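Local coordinates for protein lysozyme C (Equus asinus, PDB 5XUW) that hydrolyses the beta-1,4 linkages between N-acetylmuramic acid and N-acetyl-D-glucosamine in bacterial peptidoglycan, and carries one bound calcium ion, at residues Ser24-Val29 against Glu122-Cys127; Thr40-Gly45 against Leu56-Ser61. One frame throughout, in Å; residues are numbered along the deposited sequence.

Interaction 1: residues Ser24-Val29 against Glu122-Cys127; sequences SLANWV and EYLASC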
ATOM      1  N   SER A  24      -7.466   7.602   7.792  1.00 14.48           N
ATOM      2  CA  SER A  24      -7.557   8.779   6.948  1.00 14.36           C
ATOM      3  C   SER A  24      -6.779   8.615   5.662  1.00 14.54           C
ATOM      4  O   SER A  24      -5.841   7.817   5.578  1.00 14.24           O
ATOM      5  CB  SER A  24      -6.981   9.992   7.668  1.00 14.70           C
ATOM      6  OG  SER A  24      -5.575   9.862   7.807  1.00 14.13           O
ATOM      7  N   LEU A  25      -7.151   9.419   4.677  1.00 15.16           N
ATOM      8  CA  LEU A  25      -6.398   9.505   3.442  1.00 15.43           C
ATOM      9  C   LEU A  25      -4.907   9.792   3.703  1.00 14.90           C
ATOM     10  O   LEU A  25      -4.049   9.200   3.068  1.00 15.07           O
ATOM     11  CB  LEU A  25      -7.010  10.593   2.566  1.00 16.42           C
ATOM     12  CG  LEU A  25      -6.524  10.725   1.140  1.00 17.45           C
ATOM     13  CD1 LEU A  25      -6.812   9.457   0.354  1.00 17.87           C
ATOM     14  CD2 LEU A  25      -7.220  11.929   0.518  1.00 17.97           C
ATOM     15  N   ALA A  26      -4.596  10.682   4.644  1.00 14.72           N
ATOM     16  CA  ALA A  26      -3.187  10.990   4.953  1.00 14.21           C
ATOM     17  C   ALA A  26      -2.434   9.744   5.398  1.00 13.59           C
ATOM     18  O   ALA A  26      -1.297   9.518   4.986  1.00 13.30           O
ATOM     19  CB  ALA A  26      -3.082  12.079   6.002  1.00 14.43           C
ATOM     20  N   ASN A  27      -3.076   8.930   6.229  1.00 13.00           N
ATOM     21  CA  ASN A  27      -2.470   7.660   6.644  1.00 12.84           C
ATOM     22  C   ASN A  27      -2.181   6.708   5.483  1.00 12.33           C
ATOM     23  O   ASN A  27      -1.113   6.103   5.422  1.00 12.29           O
ATOM     24  CB  ASN A  27      -3.311   6.979   7.729  1.00 13.17           C
ATOM     25  CG  ASN A  27      -2.884   7.396   9.106  1.00 13.52           C
ATOM     26  OD1 ASN A  27      -1.792   7.044   9.546  1.00 13.27           O
ATOM     27  ND2 ASN A  27      -3.720   8.173   9.791  1.00 14.19           N
ATOM     28  N   TRP A  28      -3.133   6.587   4.571  1.00 12.12           N
ATOM     29  CA  TRP A  28      -2.957   5.761   3.368  1.00 12.25           C
ATOM     30  C   TRP A  28      -1.808   6.254   2.476  1.00 12.38           C
ATOM     31  O   TRP A  28      -0.996   5.458   1.982  1.00 12.14           O
ATOM     32  CB  TRP A  28      -4.257   5.747   2.563  1.00 12.44           C
ATOM     33  CG  TRP A  28      -5.299   4.865   3.159  1.00 12.84           C
ATOM     34  CD1 TRP A  28      -6.448   5.237   3.791  1.00 13.05           C
ATOM     35  CD2 TRP A  28      -5.267   3.442   3.184  1.00 13.41           C
ATOM     36  NE1 TRP A  28      -7.141   4.117   4.202  1.00 13.50           N
ATOM     37  CE2 TRP A  28      -6.431   3.005   3.842  1.00 13.62           C
ATOM     38  CE3 TRP A  28      -4.364   2.493   2.703  1.00 13.83           C
ATOM     39  CZ2 TRP A  28      -6.724   1.647   4.013  1.00 13.95           C
ATOM     40  CZ3 TRP A  28      -4.647   1.155   2.879  1.00 14.35           C
ATOM     41  CH2 TRP A  28      -5.819   0.744   3.523  1.00 14.36           C
ATOM     42  N   VAL A  29      -1.760   7.569   2.256  1.00 12.49           N
ATOM     43  CA  VAL A  29      -0.696   8.164   1.445  1.00 12.62           C
ATOM     44  C   VAL A  29       0.653   8.007   2.153  1.00 12.80           C
ATOM     45  O   VAL A  29       1.663   7.677   1.519  1.00 12.50           O
ATOM     46  CB  VAL A  29      -0.993   9.641   1.095  1.00 13.13           C
ATOM     47  CG1 VAL A  29       0.156  10.265   0.320  1.00 13.10           C
ATOM     48  CG2 VAL A  29      -2.264   9.741   0.261  1.00 13.07           C
ATOM     49  N   GLU A 122      -0.981  18.257   8.680  1.00 17.94           N
ATOM     50  CA  GLU A 122      -0.462  19.095   7.587  1.00 19.23           C
ATOM     51  C   GLU A 122       0.150  18.279   6.435  1.00 17.77           C
ATOM     52  O   GLU A 122       0.629  18.860   5.459  1.00 17.01           O
ATOM     53  CB  GLU A 122       0.600  20.057   8.118  1.00 22.17           C
ATOM     54  CG  GLU A 122       0.154  20.905   9.303  1.00 26.46           C
ATOM     55  CD  GLU A 122       1.257  21.810   9.841  1.00 30.20           C
ATOM     56  OE1 GLU A 122       2.426  21.692   9.403  1.00 34.61           O
ATOM     57  OE2 GLU A 122       0.952  22.644  10.721  1.00 33.67           O
ATOM     58  N   TYR A 123       0.117  16.951   6.536  1.00 16.21           N
ATOM     59  CA  TYR A 123       0.810  16.070   5.584  1.00 15.75           C
ATOM     60  C   TYR A 123       0.272  16.232   4.156  1.00 15.88           C
ATOM     61  O   TYR A 123       1.045  16.221   3.194  1.00 16.55           O
ATOM     62  CB  TYR A 123       0.733  14.609   6.071  1.00 15.40           C
ATOM     63  CG  TYR A 123       1.405  13.581   5.164  1.00 14.84           C
ATOM     64  CD1 TYR A 123       2.796  13.521   5.039  1.00 15.14           C
ATOM     65  CD2 TYR A 123       0.643  12.659   4.449  1.00 14.63           C
ATOM     66  CE1 TYR A 123       3.408  12.583   4.204  1.00 15.32           C
ATOM     67  CE2 TYR A 123       1.240  11.717   3.621  1.00 15.24           C
ATOM     68  CZ  TYR A 123       2.618  11.676   3.493  1.00 15.47           C
ATOM     69  OH  TYR A 123       3.195  10.736   2.657  1.00 15.03           O
ATOM     70  N   LEU A 124      -1.041  16.406   4.019  1.00 15.57           N
ATOM     71  CA  LEU A 124      -1.666  16.647   2.715  1.00 16.02           C
ATOM     72  C   LEU A 124      -2.099  18.105   2.534  1.00 16.51           C
ATOM     73  O   LEU A 124      -2.969  18.395   1.707  1.00 17.20           O
ATOM     74  CB  LEU A 124      -2.856  15.707   2.511  1.00 16.09           C
ATOM     75  CG  LEU A 124      -2.549  14.206   2.583  1.00 16.20           C
ATOM     76  CD1 LEU A 124      -3.823  13.412   2.322  1.00 16.74           C
ATOM     77  CD2 LEU A 124      -1.429  13.814   1.622  1.00 16.17           C
ATOM     78  N   ALA A 125      -1.449  19.027   3.241  1.00 17.91           N
ATOM     79  CA  ALA A 125      -1.847  20.438   3.214  1.00 18.55           C
ATOM     80  C   ALA A 125      -1.718  21.031   1.810  1.00 19.27           C
ATOM     81  O   ALA A 125      -2.562  21.806   1.391  1.00 19.83           O
ATOM     82  CB  ALA A 125      -1.049  21.250   4.227  1.00 19.21           C
ATOM     83  N   SER A 126      -0.691  20.628   1.072  1.00 19.91           N
ATOM     84  CA  SER A 126      -0.510  21.098  -0.302  1.00 20.60           C
ATOM     85  C   SER A 126      -1.533  20.529  -1.300  1.00 21.06           C
ATOM     86  O   SER A 126      -1.663  21.054  -2.404  1.00 20.35           O
ATOM     87  CB  SER A 126       0.921  20.822  -0.764  1.00 21.31           C
ATOM     88  OG  SER A 126       1.231  19.436  -0.716  1.00 24.12           O
ATOM     89  N   CYS A 127      -2.260  19.473  -0.925  1.00 20.54           N
ATOM     90  CA  CYS A 127      -3.237  18.839  -1.811  1.00 22.33           C
ATOM     91  C   CYS A 127      -4.668  19.392  -1.688  1.00 24.61           C
ATOM     92  O   CYS A 127      -5.537  18.958  -2.420  1.00 24.01           O
ATOM     93  CB  CYS A 127      -3.258  17.327  -1.554  1.00 21.69           C
ATOM     94  SG  CYS A 127      -1.626  16.602  -1.274  1.00 21.89           S
TER
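L124 lays its two methyl branches against the first turn of helix 25-36, and CD1 of L124 lies 3.6 Å from CA of A26, one of the closest approaches of the contact. The same methyl also lies 4.0 Å from CB of A26 and 4.0 Å from CG of L25, whose side chain crosses that of L124 at about a right angle. The other branch, CD2, reaches CG1 of V29 at 4.1 Å. With CG anti to its carbonyl carbon (chi1 -58°), L124 forks over the helix, one methyl on A26 and the other toward V29. The helix start itself is N-capped: OG of S24 accepts from the backbone N of N27 (3.1 Å) and also from ND2 of N27, lying tilted out of that amide's plane.

Y123 packs beside L124. Its ring meets the helix obliquely: CE2 lies 3.8 Å from CG1 of V29 and 3.6 Å from the carbonyl O of A26, while CD2 touches CB of A26. The hydroxyl extends beyond V29 to hydrogen-bond E33 one turn further along the helix, and K5 of helix 5-14 makes a cation-pi contact with the ring.

The other side is looser. A type I turn from E122 to A125 swings the chain outward, so that E122, A125 and S126 leave the helix surface.

Between these segments the contact is therefore apolar packing of the C-terminal region on a capped helix start, while polar and covalent ties run to its neighbours: OH of Y123 to E33, O of Y123 to NZ of K5, and the disulfide of C127 to C6.

Interaction 2: residues Thr40-Gly45 against Leu56-Ser61; sequences TRAFNG and LFQLNS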
ATOM      1  N   THR A  40       5.362   2.643  -8.119  1.00 15.27           N
ATOM      2  CA  THR A  40       4.566   1.450  -8.416  1.00 15.17           C
ATOM      3  C   THR A  40       5.424   0.240  -8.754  1.00 15.76           C
ATOM      4  O   THR A  40       4.946  -0.874  -8.684  1.00 15.91           O
ATOM      5  CB  THR A  40       3.588   1.663  -9.592  1.00 15.17           C
ATOM      6  OG1 THR A  40       4.326   2.012 -10.767  1.00 14.51           O
ATOM      7  CG2 THR A  40       2.587   2.749  -9.278  1.00 15.01           C
ATOM      8  N   ARG A  41       6.682   0.458  -9.129  1.00 16.28           N
ATOM      9  CA  ARG A  41       7.606  -0.642  -9.421  1.00 17.05           C
ATOM     10  C   ARG A  41       8.484  -1.065  -8.241  1.00 17.20           C
ATOM     11  O   ARG A  41       9.422  -1.848  -8.415  1.00 16.88           O
ATOM     12  CB  ARG A  41       8.482  -0.264 -10.598  1.00 18.05           C
ATOM     13  CG  ARG A  41       7.671   0.089 -11.818  1.00 19.09           C
ATOM     14  CD  ARG A  41       8.533   0.107 -13.055  1.00 20.60           C
ATOM     15  NE  ARG A  41       7.730   0.415 -14.229  1.00 21.63           N
ATOM     16  CZ  ARG A  41       8.159   0.345 -15.489  1.00 23.55           C
ATOM     17  NH1 ARG A  41       9.403  -0.035 -15.770  1.00 23.87           N
ATOM     18  NH2 ARG A  41       7.321   0.646 -16.478  1.00 24.37           N
ATOM     19  N   ALA A  42       8.185  -0.562  -7.043  1.00 17.37           N
ATOM     20  CA  ALA A  42       8.949  -0.915  -5.851  1.00 17.27           C
ATOM     21  C   ALA A  42       8.910  -2.421  -5.640  1.00 17.82           C
ATOM     22  O   ALA A  42       7.891  -3.064  -5.877  1.00 15.84           O
ATOM     23  CB  ALA A  42       8.404  -0.190  -4.634  1.00 17.36           C
ATOM     24  N   PHE A  43      10.047  -2.980  -5.246  1.00 19.38           N
ATOM     25  CA  PHE A  43      10.166  -4.416  -5.076  1.00 20.84           C
ATOM     26  C   PHE A  43      11.214  -4.729  -4.022  1.00 22.19           C
ATOM     27  O   PHE A  43      12.352  -4.277  -4.131  1.00 22.76           O
ATOM     28  CB  PHE A  43      10.522  -5.094  -6.405  1.00 21.18           C
ATOM     29  CG  PHE A  43      10.737  -6.578  -6.277  1.00 21.77           C
ATOM     30  CD1 PHE A  43       9.655  -7.439  -6.167  1.00 22.27           C
ATOM     31  CD2 PHE A  43      12.024  -7.107  -6.225  1.00 22.72           C
ATOM     32  CE1 PHE A  43       9.846  -8.809  -6.025  1.00 22.99           C
ATOM     33  CE2 PHE A  43      12.222  -8.475  -6.087  1.00 22.98           C
ATOM     34  CZ  PHE A  43      11.134  -9.324  -5.984  1.00 23.23           C
ATOM     35  N   ASN A  44      10.811  -5.495  -3.013  1.00 23.40           N
ATOM     36  CA  ASN A  44      11.695  -5.953  -1.954  1.00 26.46           C
ATOM     37  C   ASN A  44      11.742  -7.475  -2.049  1.00 28.36           C
ATOM     38  O   ASN A  44      10.760  -8.148  -1.731  1.00 27.40           O
ATOM     39  CB  ASN A  44      11.157  -5.481  -0.592  1.00 26.92           C
ATOM     40  CG  ASN A  44      12.072  -5.827   0.580  1.00 28.85           C
ATOM     41  OD1 ASN A  44      11.713  -5.593   1.738  1.00 31.09           O
ATOM     42  ND2 ASN A  44      13.242  -6.372   0.300  1.00 28.22           N
ATOM     43  N   GLY A  45      12.885  -8.000  -2.489  1.00 32.94           N
ATOM     44  CA  GLY A  45      13.044  -9.427  -2.779  1.00 37.81           C
ATOM     45  C   GLY A  45      12.992 -10.325  -1.560  1.00 43.95           C
ATOM     46  O   GLY A  45      12.292 -11.341  -1.566  1.00 45.04           O
ATOM     47  N   LEU A  56       3.464  -0.312  -5.013  1.00 14.31           N
ATOM     48  CA  LEU A  56       3.236   0.909  -4.230  1.00 14.53           C
ATOM     49  C   LEU A  56       2.945   0.638  -2.755  1.00 15.00           C
ATOM     50  O   LEU A  56       3.388   1.395  -1.885  1.00 13.92           O
ATOM     51  CB  LEU A  56       2.063   1.681  -4.840  1.00 15.16           C
ATOM     52  CG  LEU A  56       1.710   3.069  -4.305  1.00 15.50           C
ATOM     53  CD1 LEU A  56       2.829   4.054  -4.594  1.00 15.92           C
ATOM     54  CD2 LEU A  56       0.426   3.557  -4.939  1.00 16.02           C
ATOM     55  N   PHE A  57       2.170  -0.422  -2.495  1.00 15.24           N
ATOM     56  CA  PHE A  57       1.815  -0.824  -1.138  1.00 15.54           C
ATOM     57  C   PHE A  57       2.578  -2.051  -0.639  1.00 15.89           C
ATOM     58  O   PHE A  57       2.225  -2.607   0.399  1.00 15.91           O
ATOM     59  CB  PHE A  57       0.316  -1.088  -1.039  1.00 15.54           C
ATOM     60  CG  PHE A  57      -0.548   0.038  -1.542  1.00 15.55           C
ATOM     61  CD1 PHE A  57      -0.328   1.354  -1.133  1.00 15.85           C
ATOM     62  CD2 PHE A  57      -1.622  -0.225  -2.392  1.00 16.26           C
ATOM     63  CE1 PHE A  57      -1.135   2.382  -1.588  1.00 15.83           C
ATOM     64  CE2 PHE A  57      -2.441   0.804  -2.838  1.00 16.16           C
ATOM     65  CZ  PHE A  57      -2.202   2.108  -2.429  1.00 16.20           C
ATOM     66  N   GLN A  58       3.620  -2.469  -1.363  1.00 16.27           N
ATOM     67  CA  GLN A  58       4.508  -3.538  -0.936  1.00 16.43           C
ATOM     68  C   GLN A  58       3.740  -4.767  -0.438  1.00 17.00           C
ATOM     69  O   GLN A  58       3.927  -5.239   0.682  1.00 16.70           O
ATOM     70  CB  GLN A  58       5.499  -3.000   0.099  1.00 16.47           C
ATOM     71  CG  GLN A  58       6.538  -2.082  -0.505  1.00 16.49           C
ATOM     72  CD  GLN A  58       7.539  -2.823  -1.370  1.00 16.96           C
ATOM     73  OE1 GLN A  58       8.496  -3.407  -0.862  1.00 18.06           O
ATOM     74  NE2 GLN A  58       7.312  -2.823  -2.681  1.00 16.64           N
ATOM     75  N   LEU A  59       2.892  -5.284  -1.323  1.00 17.24           N
ATOM     76  CA  LEU A  59       2.026  -6.414  -1.016  1.00 17.75           C
ATOM     77  C   LEU A  59       2.793  -7.713  -1.203  1.00 18.89           C
ATOM     78  O   LEU A  59       3.457  -7.911  -2.227  1.00 18.23           O
ATOM     79  CB  LEU A  59       0.779  -6.368  -1.887  1.00 18.29           C
ATOM     80  CG  LEU A  59      -0.046  -5.092  -1.740  1.00 18.59           C
ATOM     81  CD1 LEU A  59      -1.024  -4.935  -2.890  1.00 18.17           C
ATOM     82  CD2 LEU A  59      -0.756  -5.057  -0.391  1.00 18.69           C
ATOM     83  N   ASN A  60       2.749  -8.576  -0.186  1.00 19.31           N
ATOM     84  CA  ASN A  60       3.609  -9.749  -0.135  1.00 20.47           C
ATOM     85  C   ASN A  60       3.077 -10.973  -0.885  1.00 20.42           C
ATOM     86  O   ASN A  60       1.872 -11.180  -1.001  1.00 20.27           O
ATOM     87  CB  ASN A  60       4.001 -10.110   1.317  1.00 21.46           C
ATOM     88  CG  ASN A  60       2.876 -10.731   2.110  1.00 22.32           C
ATOM     89  OD1 ASN A  60       2.363 -11.794   1.761  1.00 23.57           O
ATOM     90  ND2 ASN A  60       2.499 -10.082   3.206  1.00 23.55           N
ATOM     91  N   SER A  61       4.031 -11.773  -1.344  1.00 21.72           N
ATOM     92  CA  SER A  61       3.845 -12.962  -2.173  1.00 22.99           C
ATOM     93  C   SER A  61       3.450 -14.221  -1.387  1.00 24.71           C
ATOM     94  O   SER A  61       3.383 -15.300  -1.974  1.00 24.02           O
ATOM     95  CB  SER A  61       5.185 -13.254  -2.856  1.00 23.48           C
ATOM     96  OG  SER A  61       6.193 -13.463  -1.850  1.00 23.96           O
TER
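Q58 has a left-handed backbone (phi 47°, psi 57°), an unusual conformation for a residue with a side chain, and it makes the closest side-chain approach to T40-G45. It occupies the first position of a G1 beta bulge, in which Q58 and L59 both face Y54, in the three-stranded antiparallel sheet of the lysozyme beta domain. Strands 43-44 and 59-60 are the outer strands of that sheet, with 53-54 between them; the contact joins the segments of the two outer strands, with Q58 reaching across beside D53 and G55.

The side chain of Q58 bends at chi2 (-71°), which turns its amide toward A42 and N44. NE2 lies 3.5 Å from CB of A42 and 3.3 Å from the carbonyl O of A42. NE2 also hydrogen-bonds the backbone O of G55, just before the segment. At the other corner of the amide, OE1 comes to 3.4 Å from CB of N44. Q58 also touches the side chains of E35 and D53, the predicted active-site residues, so this amide forms part of their immediate surroundings.

On the outer strand, CB of F43 is directed away from L56-S61, and its ring packs edge-to-face with Y54. O of L56 accepts from OG of S36 and O of F57 from NE1 of W108, joining residues 56-57 to the helical part of the molecule. Further back the backbones converge, with CA of T40 4.0 Å from the N of L56. CB of T40 is directed away from this meeting point, and OG1 of T40 hydrogen-bonds the N-terminal N of K1.

Overall arrangement
Interaction 2 is nested along the chain within the loop closed by interaction 1, and the two lie on opposite sides of the molecular centre, their centres about 21 Å apart; nearest atoms are about 5 Å apart without touching. Helix 25-36 connects them: its start takes part in interaction 1, its later turns carry E33 and E35, and the chain then continues into strand 43-44 of interaction 2. One contact thus fastens the C-terminal region to the helical side, whereas the other links the segments of the two outer strands of the sheet beside the predicted catalytic residues E35 and D53. Together they span both lobes of the C-type lysozyme fold, between which the substrate cleft lies.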